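Local structure of beta-fructofuranosidase, insoluble isoenzyme CWINV1 (Arabidopsis thaliana, 2OXB) at residues Ile46-Ser51 with Ile92-Ile97; Ile66-Pro71 with Asn75-Gly80; Arg376-Ala381 with Asn437-Leu442. The protein hydrolyses sucrose and 1-kestose, and less readily neokestose and levan, releasing terminal fructose from beta-D-fructofuranosides in the plant cell wall. The protein carries 1 engineered substitution. All blocks are in the same frame, centred on the assembly; numbering follows the deposited sequence.

Contact 1: residues Ile46-Ser51 with Ile92-Ile97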
loop_
_atom_site.group_PDB
_atom_site.type_symbol
_atom_site.label_atom_id
_atom_site.label_comp_id
_atom_site.label_asym_id
_atom_site.label_seq_id
_atom_site.Cartn_x
_atom_site.Cartn_y
_atom_site.Cartn_z
ATOM N N ILE A 46 16.986 2.905 13.605
ATOM C CA ILE A 46 15.581 3.193 13.378
ATOM C C ILE A 46 14.899 3.839 14.579
ATOM O O ILE A 46 15.035 3.380 15.719
ATOM C CB ILE A 46 14.814 1.912 12.970
ATOM C CG1 ILE A 46 15.232 1.492 11.563
ATOM C CG2 ILE A 46 13.317 2.160 13.005
ATOM C CD1 ILE A 46 14.991 2.575 10.513
ATOM N N VAL A 47 14.171 4.919 14.297
ATOM C CA VAL A 47 13.433 5.688 15.298
ATOM C C VAL A 47 12.060 6.042 14.731
ATOM O O VAL A 47 11.822 5.907 13.529
ATOM C CB VAL A 47 14.150 7.021 15.631
ATOM C CG1 VAL A 47 13.450 7.717 16.792
ATOM C CG2 VAL A 47 15.616 6.769 15.949
ATOM N N TRP A 48 11.164 6.508 15.593
ATOM C CA TRP A 48 9.833 6.909 15.160
ATOM C C TRP A 48 9.779 8.397 14.817
ATOM O O TRP A 48 9.356 9.209 15.636
ATOM C CB TRP A 48 8.801 6.579 16.249
ATOM C CG TRP A 48 8.377 5.124 16.260
ATOM C CD1 TRP A 48 9.197 4.026 16.208
ATOM C CD2 TRP A 48 7.037 4.616 16.309
ATOM N NE1 TRP A 48 8.450 2.867 16.217
ATOM C CE2 TRP A 48 7.122 3.199 16.280
ATOM C CE3 TRP A 48 5.773 5.214 16.375
ATOM C CZ2 TRP A 48 5.985 2.378 16.316
ATOM C CZ3 TRP A 48 4.644 4.391 16.410
ATOM C CH2 TRP A 48 4.761 2.995 16.381
ATOM N N ALA A 49 10.228 8.746 13.608
ATOM C CA ALA A 49 10.197 10.130 13.154
ATOM C C ALA A 49 8.735 10.529 13.103
ATOM O O ALA A 49 7.864 9.685 12.867
ATOM C CB ALA A 49 10.819 10.260 11.791
ATOM N N HIS A 50 8.471 11.817 13.319
ATOM C CA HIS A 50 7.105 12.334 13.343
ATOM C C HIS A 50 6.830 13.419 12.314
ATOM O O HIS A 50 7.745 14.068 11.818
ATOM C CB HIS A 50 6.791 12.882 14.738
ATOM C CG HIS A 50 5.331 13.015 15.030
ATOM N ND1 HIS A 50 4.357 12.426 14.250
ATOM C CD2 HIS A 50 4.680 13.611 16.055
ATOM C CE1 HIS A 50 3.170 12.653 14.786
ATOM N NE2 HIS A 50 3.339 13.369 15.883
ATOM N N SER A 51 5.549 13.592 12.007
ATOM C CA SER A 51 5.057 14.593 11.064
ATOM C C SER A 51 3.543 14.647 11.303
ATOM O O SER A 51 2.978 13.708 11.858
ATOM C CB SER A 51 5.357 14.174 9.618
ATOM O OG SER A 51 6.758 14.137 9.365
ATOM N N ILE A 92 -0.058 3.965 22.073
ATOM C CA ILE A 92 0.754 3.283 21.054
ATOM C C ILE A 92 1.297 1.936 21.524
ATOM O O ILE A 92 1.643 1.753 22.689
ATOM C CB ILE A 92 1.956 4.166 20.555
ATOM C CG1 ILE A 92 1.459 5.191 19.528
ATOM C CG2 ILE A 92 3.045 3.288 19.931
ATOM C CD1 ILE A 92 2.510 6.147 19.036
ATOM N N LEU A 93 1.349 0.989 20.598
ATOM C CA LEU A 93 1.867 -0.338 20.880
ATOM C C LEU A 93 3.009 -0.576 19.897
ATOM O O LEU A 93 2.778 -0.766 18.707
ATOM C CB LEU A 93 0.762 -1.387 20.705
ATOM C CG LEU A 93 -0.226 -1.550 21.873
ATOM C CD1 LEU A 93 -0.914 -0.229 22.159
ATOM C CD2 LEU A 93 -1.261 -2.625 21.547
ATOM N N TYR A 94 4.246 -0.525 20.383
ATOM C CA TYR A 94 5.386 -0.741 19.500
ATOM C C TYR A 94 6.342 -1.796 20.055
ATOM O O TYR A 94 6.429 -2.006 21.272
ATOM C CB TYR A 94 6.145 0.567 19.265
ATOM C CG TYR A 94 7.101 0.924 20.372
ATOM C CD1 TYR A 94 8.441 0.560 20.311
ATOM C CD2 TYR A 94 6.661 1.615 21.491
ATOM C CE1 TYR A 94 9.318 0.880 21.338
ATOM C CE2 TYR A 94 7.530 1.935 22.520
ATOM C CZ TYR A 94 8.858 1.565 22.437
ATOM O OH TYR A 94 9.709 1.901 23.469
ATOM N N THR A 95 7.049 -2.449 19.134
ATOM C CA THR A 95 8.017 -3.497 19.435
ATOM C C THR A 95 9.412 -2.929 19.667
ATOM O O THR A 95 10.029 -2.388 18.754
ATOM C CB THR A 95 8.139 -4.516 18.257
ATOM O OG1 THR A 95 6.838 -4.945 17.835
ATOM C CG2 THR A 95 8.956 -5.744 18.687
ATOM N N GLY A 96 9.910 -3.061 20.890
ATOM C CA GLY A 96 11.249 -2.591 21.194
ATOM C C GLY A 96 12.188 -3.782 21.339
ATOM O O GLY A 96 11.745 -4.918 21.504
ATOM N N ILE A 97 13.490 -3.542 21.275
ATOM C CA ILE A 97 14.448 -4.628 21.420
ATOM C C ILE A 97 15.204 -4.375 22.720
ATOM O O ILE A 97 15.921 -3.378 22.833
ATOM C CB ILE A 97 15.456 -4.655 20.242
ATOM C CG1 ILE A 97 14.760 -4.264 18.935
ATOM C CG2 ILE A 97 16.075 -6.047 20.118
ATOM C CD1 ILE A 97 13.578 -5.163 18.564
#
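The six-membered half of the W48 indole lies against I92 and Y94, both on the same side of it, and these three buried residues make the contact. CZ2 of W48 lies 3.5 Å from CB of Y94, while two atoms further round the ring, past CH2, CZ3 of W48 meets CD1 of I92 at 3.8 Å. I92 also brings its other branch, with CG2 4.0 Å from CH2 of W48, and the two side chains run past each other in opposite directions. The chain geometry is that of two backbones standing apart, since the nearest CA atoms, those of W48 and Y94, are 9.9 Å from each other. Such spacing fits side-chain packing between two blades of the five-bladed beta-propeller of glycoside hydrolase family 32, strand 47-53 belonging to the first blade and strand 93-97 to the second. Y94 places CG between its backbone N and carbonyl carbon (chi1 81°), which carries the phenol away from the indole once CB has touched it. The tyrosine ring and the five-membered ring of W48 consequently stand obliquely, at 63°, with centroids 5.8 Å apart. The indole N-H of W48 is satisfied by the carbonyl O of W78, a substrate-binding residue.

Contact 2: residues Ile66-Pro71 with Asn75-Gly80. With FRU (beta-D-fructofuranose), chain B.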
loop_
_atom_site.group_PDB
_atom_site.type_symbol
_atom_site.label_atom_id
_atom_site.label_comp_id
_atom_site.label_asym_id
_atom_site.label_seq_id
_atom_site.Cartn_x
_atom_site.Cartn_y
_atom_site.Cartn_z
ATOM N N ILE A 66 9.388 7.968 19.411
ATOM C CA ILE A 66 9.744 6.683 20.000
ATOM C C ILE A 66 11.150 6.370 19.496
ATOM O O ILE A 66 11.368 6.221 18.293
ATOM C CB ILE A 66 8.774 5.537 19.561
ATOM C CG1 ILE A 66 7.316 5.977 19.705
ATOM C CG2 ILE A 66 8.988 4.306 20.435
ATOM C CD1 ILE A 66 6.894 6.252 21.128
ATOM N N PHE A 67 12.094 6.294 20.431
ATOM C CA PHE A 67 13.499 6.005 20.149
ATOM C C PHE A 67 14.093 5.373 21.402
ATOM O O PHE A 67 13.577 5.576 22.504
ATOM C CB PHE A 67 14.255 7.296 19.792
ATOM C CG PHE A 67 14.014 8.430 20.747
ATOM C CD1 PHE A 67 14.777 8.561 21.904
ATOM C CD2 PHE A 67 12.967 9.319 20.530
ATOM C CE1 PHE A 67 14.494 9.553 22.839
ATOM C CE2 PHE A 67 12.673 10.315 21.457
ATOM C CZ PHE A 67 13.440 10.432 22.621
ATOM N N PRO A 68 15.172 4.581 21.246
ATOM C CA PRO A 68 15.867 3.892 22.338
ATOM C C PRO A 68 16.313 4.804 23.484
ATOM O O PRO A 68 17.246 5.599 23.334
ATOM C CB PRO A 68 17.040 3.232 21.623
ATOM C CG PRO A 68 16.454 2.890 20.307
ATOM C CD PRO A 68 15.722 4.159 19.946
ATOM N N SER A 69 15.639 4.674 24.627
ATOM C CA SER A 69 15.934 5.472 25.821
ATOM C C SER A 69 15.400 4.741 27.049
ATOM O O SER A 69 14.849 5.352 27.960
ATOM C CB SER A 69 15.260 6.843 25.738
ATOM O OG SER A 69 13.869 6.734 25.985
ATOM N N ALA A 70 15.561 3.428 27.060
ATOM C CA ALA A 70 15.104 2.610 28.169
ATOM C C ALA A 70 15.421 1.162 27.830
ATOM O O ALA A 70 15.538 0.800 26.657
ATOM C CB ALA A 70 13.605 2.786 28.378
ATOM N N PRO A 71 15.555 0.308 28.856
ATOM C CA PRO A 71 15.861 -1.109 28.655
ATOM C C PRO A 71 15.035 -1.745 27.531
ATOM O O PRO A 71 15.570 -2.118 26.486
ATOM C CB PRO A 71 15.533 -1.720 30.015
ATOM C CG PRO A 71 15.830 -0.607 30.966
ATOM C CD PRO A 71 15.229 0.578 30.271
ATOM N N ASN A 75 17.686 -1.420 22.139
ATOM C CA ASN A 75 18.305 -1.841 20.888
ATOM C C ASN A 75 17.532 -1.537 19.604
ATOM O O ASN A 75 17.954 -1.912 18.500
ATOM C CB ASN A 75 18.653 -3.323 20.977
ATOM C CG ASN A 75 19.950 -3.554 21.713
ATOM O OD1 ASN A 75 21.020 -3.296 21.173
ATOM N ND2 ASN A 75 19.868 -4.012 22.959
ATOM N N GLY A 76 16.417 -0.830 19.741
ATOM C CA GLY A 76 15.639 -0.483 18.567
ATOM C C GLY A 76 14.187 -0.155 18.836
ATOM O O GLY A 76 13.585 -0.639 19.790
ATOM N N CYS A 77 13.625 0.689 17.989
ATOM C CA CYS A 77 12.231 1.055 18.131
ATOM C C CYS A 77 11.516 0.661 16.862
ATOM O O CYS A 77 11.386 1.460 15.929
ATOM C CB CYS A 77 12.077 2.554 18.377
ATOM S SG CYS A 77 12.145 3.013 20.093
ATOM N N TRP A 78 11.063 -0.591 16.851
ATOM C CA TRP A 78 10.363 -1.177 15.720
ATOM C C TRP A 78 8.916 -0.696 15.537
ATOM O O TRP A 78 8.349 -0.013 16.392
ATOM C CB TRP A 78 10.435 -2.713 15.831
ATOM C CG TRP A 78 11.829 -3.265 15.557
ATOM C CD1 TRP A 78 13.013 -2.569 15.579
ATOM C CD2 TRP A 78 12.169 -4.607 15.178
ATOM N NE1 TRP A 78 14.061 -3.395 15.229
ATOM C CE2 TRP A 78 13.572 -4.648 14.980
ATOM C CE3 TRP A 78 11.427 -5.776 14.980
ATOM C CZ2 TRP A 78 14.241 -5.808 14.599
ATOM C CZ3 TRP A 78 12.097 -6.935 14.596
ATOM C CH2 TRP A 78 13.491 -6.939 14.411
ATOM N N SER A 79 8.346 -1.056 14.387
ATOM C CA SER A 79 6.984 -0.704 13.994
ATOM C C SER A 79 5.951 -0.925 15.095
ATOM O O SER A 79 6.101 -1.799 15.944
ATOM C CB SER A 79 6.586 -1.513 12.761
ATOM O OG SER A 79 7.682 -1.635 11.881
ATOM N N GLY A 80 4.897 -0.116 15.060
ATOM C CA GLY A 80 3.836 -0.213 16.043
ATOM C C GLY A 80 2.564 0.365 15.461
ATOM O O GLY A 80 2.464 0.541 14.242
HETATM C C1 FRU B . 9.199 -4.540 7.740
HETATM C C2 FRU B . 10.075 -4.766 8.979
HETATM C C3 FRU B . 9.214 -4.994 10.236
HETATM C C4 FRU B . 10.043 -4.411 11.345
HETATM C C5 FRU B . 10.774 -3.284 10.616
HETATM C C6 FRU B . 12.233 -3.147 11.001
HETATM O O1 FRU B . 8.457 -5.701 7.410
HETATM O O2 FRU B . 11.112 -5.813 8.923
HETATM O O3 FRU B . 8.931 -6.367 10.493
HETATM O O4 FRU B . 9.232 -3.906 12.411
HETATM O O5 FRU B . 10.735 -3.557 9.223
HETATM O O6 FRU B . 12.296 -2.637 12.321
#
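C77 turns its thiol into the bend made by I66, F67 and P68, and this is the tight half of the contact. Its CB points at segment 66-71, and with SG anti to the carbonyl carbon (chi1 -88°) the sulfur settles against three consecutive residues. SG lies 3.4 Å from CG2 of I66 and 3.3 Å from CA of F67; on the proline ring of P68, CD is 3.8 Å from the same sulfur. CG2 of I66 reaches both C77 and the Y94 ring, while its CG1-CD1 arm leads away from C77. CG of P68 approaches the backbone of the neighbouring G76, 3.8 Å from its N; the phi of 158° and psi of 151° at G76 belong to glycine.

The other half is looser. F67 directs its CB away from 75-80; its exposed ring makes a cation-pi contact with K123, and P68 is only partly buried. W78, whose CB points away from 66-71, presents one ring face to the fructose, whose O6 lies 3.2 Å above the indole plane, displaced towards its rim. OG of S79 comes within 2.8 Å of O4 of the fructose and is hydrogen-bonded to D19, the active-site aspartate, while Q35, D145 and the engineered Q199 add hydrogen bonds to the sugar.

In the propeller, the segment leaving strand 60-66, the outermost strand of the first blade, runs alongside the start of strand 77-81, the first strand of the second blade, with CA of F67 5.5 Å from CA of C77. Backbone hydrogen bonds of G76 with I97 and of W78 with T95 join that strand to its antiparallel neighbour, 93-97.

Contact 3: residues Arg376-Ala381 with Asn437-Leu442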
loop_
_atom_site.group_PDB
_atom_site.type_symbol
_atom_site.label_atom_id
_atom_site.label_comp_id
_atom_site.label_asym_id
_atom_site.label_seq_id
_atom_site.Cartn_x
_atom_site.Cartn_y
_atom_site.Cartn_z
ATOM N N ARG A 376 -14.235 -1.871 -28.931
ATOM C CA ARG A 376 -15.348 -2.333 -29.746
ATOM C C ARG A 376 -15.080 -3.767 -30.182
ATOM O O ARG A 376 -13.931 -4.183 -30.337
ATOM C CB ARG A 376 -15.559 -1.428 -30.965
ATOM C CG ARG A 376 -14.389 -1.313 -31.922
ATOM C CD ARG A 376 -14.874 -0.697 -33.225
ATOM N NE ARG A 376 -13.790 -0.488 -34.174
ATOM C CZ ARG A 376 -12.722 0.259 -33.923
ATOM N NH1 ARG A 376 -12.599 0.865 -32.748
ATOM N NH2 ARG A 376 -11.774 0.393 -34.842
ATOM N N ASP A 377 -16.149 -4.528 -30.357
ATOM C CA ASP A 377 -16.028 -5.920 -30.749
ATOM C C ASP A 377 -15.026 -6.614 -29.838
ATOM O O ASP A 377 -13.830 -6.682 -30.132
ATOM C CB ASP A 377 -15.576 -6.032 -32.203
ATOM C CG ASP A 377 -16.104 -7.290 -32.884
ATOM O OD1 ASP A 377 -15.573 -7.640 -33.956
ATOM O OD2 ASP A 377 -17.053 -7.923 -32.364
ATOM N N LEU A 378 -15.528 -7.118 -28.719
ATOM C CA LEU A 378 -14.701 -7.817 -27.742
ATOM C C LEU A 378 -14.339 -9.192 -28.277
ATOM O O LEU A 378 -13.404 -9.827 -27.794
ATOM C CB LEU A 378 -15.464 -7.965 -26.421
ATOM C CG LEU A 378 -15.025 -7.126 -25.226
ATOM C CD1 LEU A 378 -16.106 -7.098 -24.194
ATOM C CD2 LEU A 378 -13.748 -7.704 -24.655
ATOM N N GLU A 379 -15.101 -9.644 -29.273
ATOM C CA GLU A 379 -14.878 -10.948 -29.889
ATOM C C GLU A 379 -13.479 -11.047 -30.472
ATOM O O GLU A 379 -12.879 -12.121 -30.506
ATOM C CB GLU A 379 -15.913 -11.213 -30.989
ATOM C CG GLU A 379 -17.290 -11.634 -30.468
ATOM C CD GLU A 379 -18.114 -10.489 -29.877
ATOM O OE1 GLU A 379 -18.524 -9.595 -30.659
ATOM O OE2 GLU A 379 -18.360 -10.492 -28.642
ATOM N N LYS A 380 -12.954 -9.922 -30.934
ATOM C CA LYS A 380 -11.629 -9.942 -31.495
ATOM C C LYS A 380 -10.606 -10.314 -30.451
ATOM O O LYS A 380 -9.448 -10.566 -30.785
ATOM C CB LYS A 380 -11.288 -8.592 -32.120
ATOM C CG LYS A 380 -11.584 -8.555 -33.594
ATOM C CD LYS A 380 -13.045 -8.855 -33.805
ATOM C CE LYS A 380 -13.392 -9.116 -35.254
ATOM N NZ LYS A 380 -14.802 -9.606 -35.285
ATOM N N ALA A 381 -11.019 -10.359 -29.186
ATOM C CA ALA A 381 -10.083 -10.713 -28.115
ATOM C C ALA A 381 -9.611 -12.165 -28.225
ATOM O O ALA A 381 -10.360 -13.055 -28.636
ATOM C CB ALA A 381 -10.709 -10.471 -26.754
ATOM N N ASN A 437 -19.302 -16.226 -22.412
ATOM C CA ASN A 437 -19.127 -14.770 -22.369
ATOM C C ASN A 437 -18.482 -14.274 -21.084
ATOM O O ASN A 437 -19.142 -13.691 -20.230
ATOM C CB ASN A 437 -20.485 -14.062 -22.562
ATOM C CG ASN A 437 -20.494 -13.088 -23.754
ATOM O OD1 ASN A 437 -19.742 -12.106 -23.787
ATOM N ND2 ASN A 437 -21.361 -13.360 -24.732
ATOM N N LYS A 438 -17.187 -14.518 -20.953
ATOM C CA LYS A 438 -16.434 -14.088 -19.791
ATOM C C LYS A 438 -15.031 -13.767 -20.247
ATOM O O LYS A 438 -14.348 -14.597 -20.837
ATOM C CB LYS A 438 -16.413 -15.178 -18.725
ATOM C CG LYS A 438 -17.561 -15.078 -17.739
ATOM C CD LYS A 438 -17.465 -13.806 -16.919
ATOM C CE LYS A 438 -18.432 -13.838 -15.756
ATOM N NZ LYS A 438 -18.290 -12.654 -14.868
ATOM N N TYR A 439 -14.611 -12.545 -19.962
ATOM C CA TYR A 439 -13.309 -12.068 -20.372
ATOM C C TYR A 439 -12.363 -11.821 -19.198
ATOM O O TYR A 439 -12.788 -11.697 -18.047
ATOM C CB TYR A 439 -13.507 -10.784 -21.181
ATOM C CG TYR A 439 -14.350 -10.974 -22.431
ATOM C CD1 TYR A 439 -13.758 -10.974 -23.699
ATOM C CD2 TYR A 439 -15.726 -11.201 -22.349
ATOM C CE1 TYR A 439 -14.509 -11.200 -24.858
ATOM C CE2 TYR A 439 -16.492 -11.433 -23.503
ATOM C CZ TYR A 439 -15.875 -11.432 -24.751
ATOM O OH TYR A 439 -16.602 -11.672 -25.894
ATOM N N VAL A 440 -11.069 -11.771 -19.497
ATOM C CA VAL A 440 -10.066 -11.507 -18.472
ATOM C C VAL A 440 -9.321 -10.227 -18.846
ATOM O O VAL A 440 -8.810 -10.073 -19.970
ATOM C CB VAL A 440 -9.026 -12.654 -18.331
ATOM C CG1 VAL A 440 -8.095 -12.362 -17.164
ATOM C CG2 VAL A 440 -9.718 -13.982 -18.135
ATOM N N VAL A 441 -9.275 -9.305 -17.896
ATOM C CA VAL A 441 -8.593 -8.047 -18.115
ATOM C C VAL A 441 -7.241 -8.038 -17.435
ATOM O O VAL A 441 -7.140 -8.085 -16.212
ATOM C CB VAL A 441 -9.392 -6.880 -17.577
ATOM C CG1 VAL A 441 -8.709 -5.578 -17.972
ATOM C CG2 VAL A 441 -10.802 -6.947 -18.103
ATOM N N LEU A 442 -6.210 -7.969 -18.256
ATOM C CA LEU A 442 -4.850 -7.956 -17.785
ATOM C C LEU A 442 -4.267 -6.551 -17.650
ATOM O O LEU A 442 -4.230 -5.789 -18.619
ATOM C CB LEU A 442 -3.968 -8.748 -18.744
ATOM C CG LEU A 442 -2.505 -8.734 -18.308
ATOM C CD1 LEU A 442 -2.378 -9.544 -17.025
ATOM C CD2 LEU A 442 -1.615 -9.295 -19.395
#
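Y439 lays its ring against L378, joining strand 439-446 to the loop that links strands 367-374 and 382-383 in the C-terminal beta-sandwich of the family 32 enzymes. Those two strands lie in different sheets, so the loop passes from one sheet to the other, and residues 378-380 take helical backbone angles along the way. Along segment 437-442, the exposed N437 comes first and sets OD1 in the plane of the Y439 ring, at its edge. K438 pairs through its backbone with A432, after strand 423-431.

At Y439 the contact is made. Its CG stands anti to the carbonyl carbon (chi1 -60°), which sends the ring out towards the loop. CD1 of L378 sits 4.3 Å from the centroid of the Y439 ring and only 5° off its normal, a CH-pi contact over the face. CD2 of L378 lies over the same face nearer its rim, 3.4 Å from CD1 of Y439, and CB of L378 is 3.7 Å from CE1 of Y439. The exposed E379 bends back until OE2 is 3.5 Å from OH of Y439, with the carboxylate at 69° to the ring.

Beyond it, V441 packs on I429, which L378 also touches. The loop's last residue, A381, meets the tyrosine at its edge, CB lying 4.3 Å from CE1 of Y439.

Overall arrangement
From the N terminus, after strands 15-26 and 29-36, the chain forms strand 47-53, whose W48 opens contact 1; that loop closes at strand 93-97. Within it, contact 2 closes the much shorter loop between 66-71 and 75-80. The two contacts touch, their centres 6 Å apart: W48 N and I66 O are 2.7 Å apart, a probable hydrogen bond, as are I97 O and N75 N. Together they tie the first propeller blade to the second beside the fructose. Contact 3 follows in series, a loop of its own within the C-terminal sandwich, joining parts of that domain alone. Its centre is about 49 Å from that of contact 1, on the opposite side of the chain's centre.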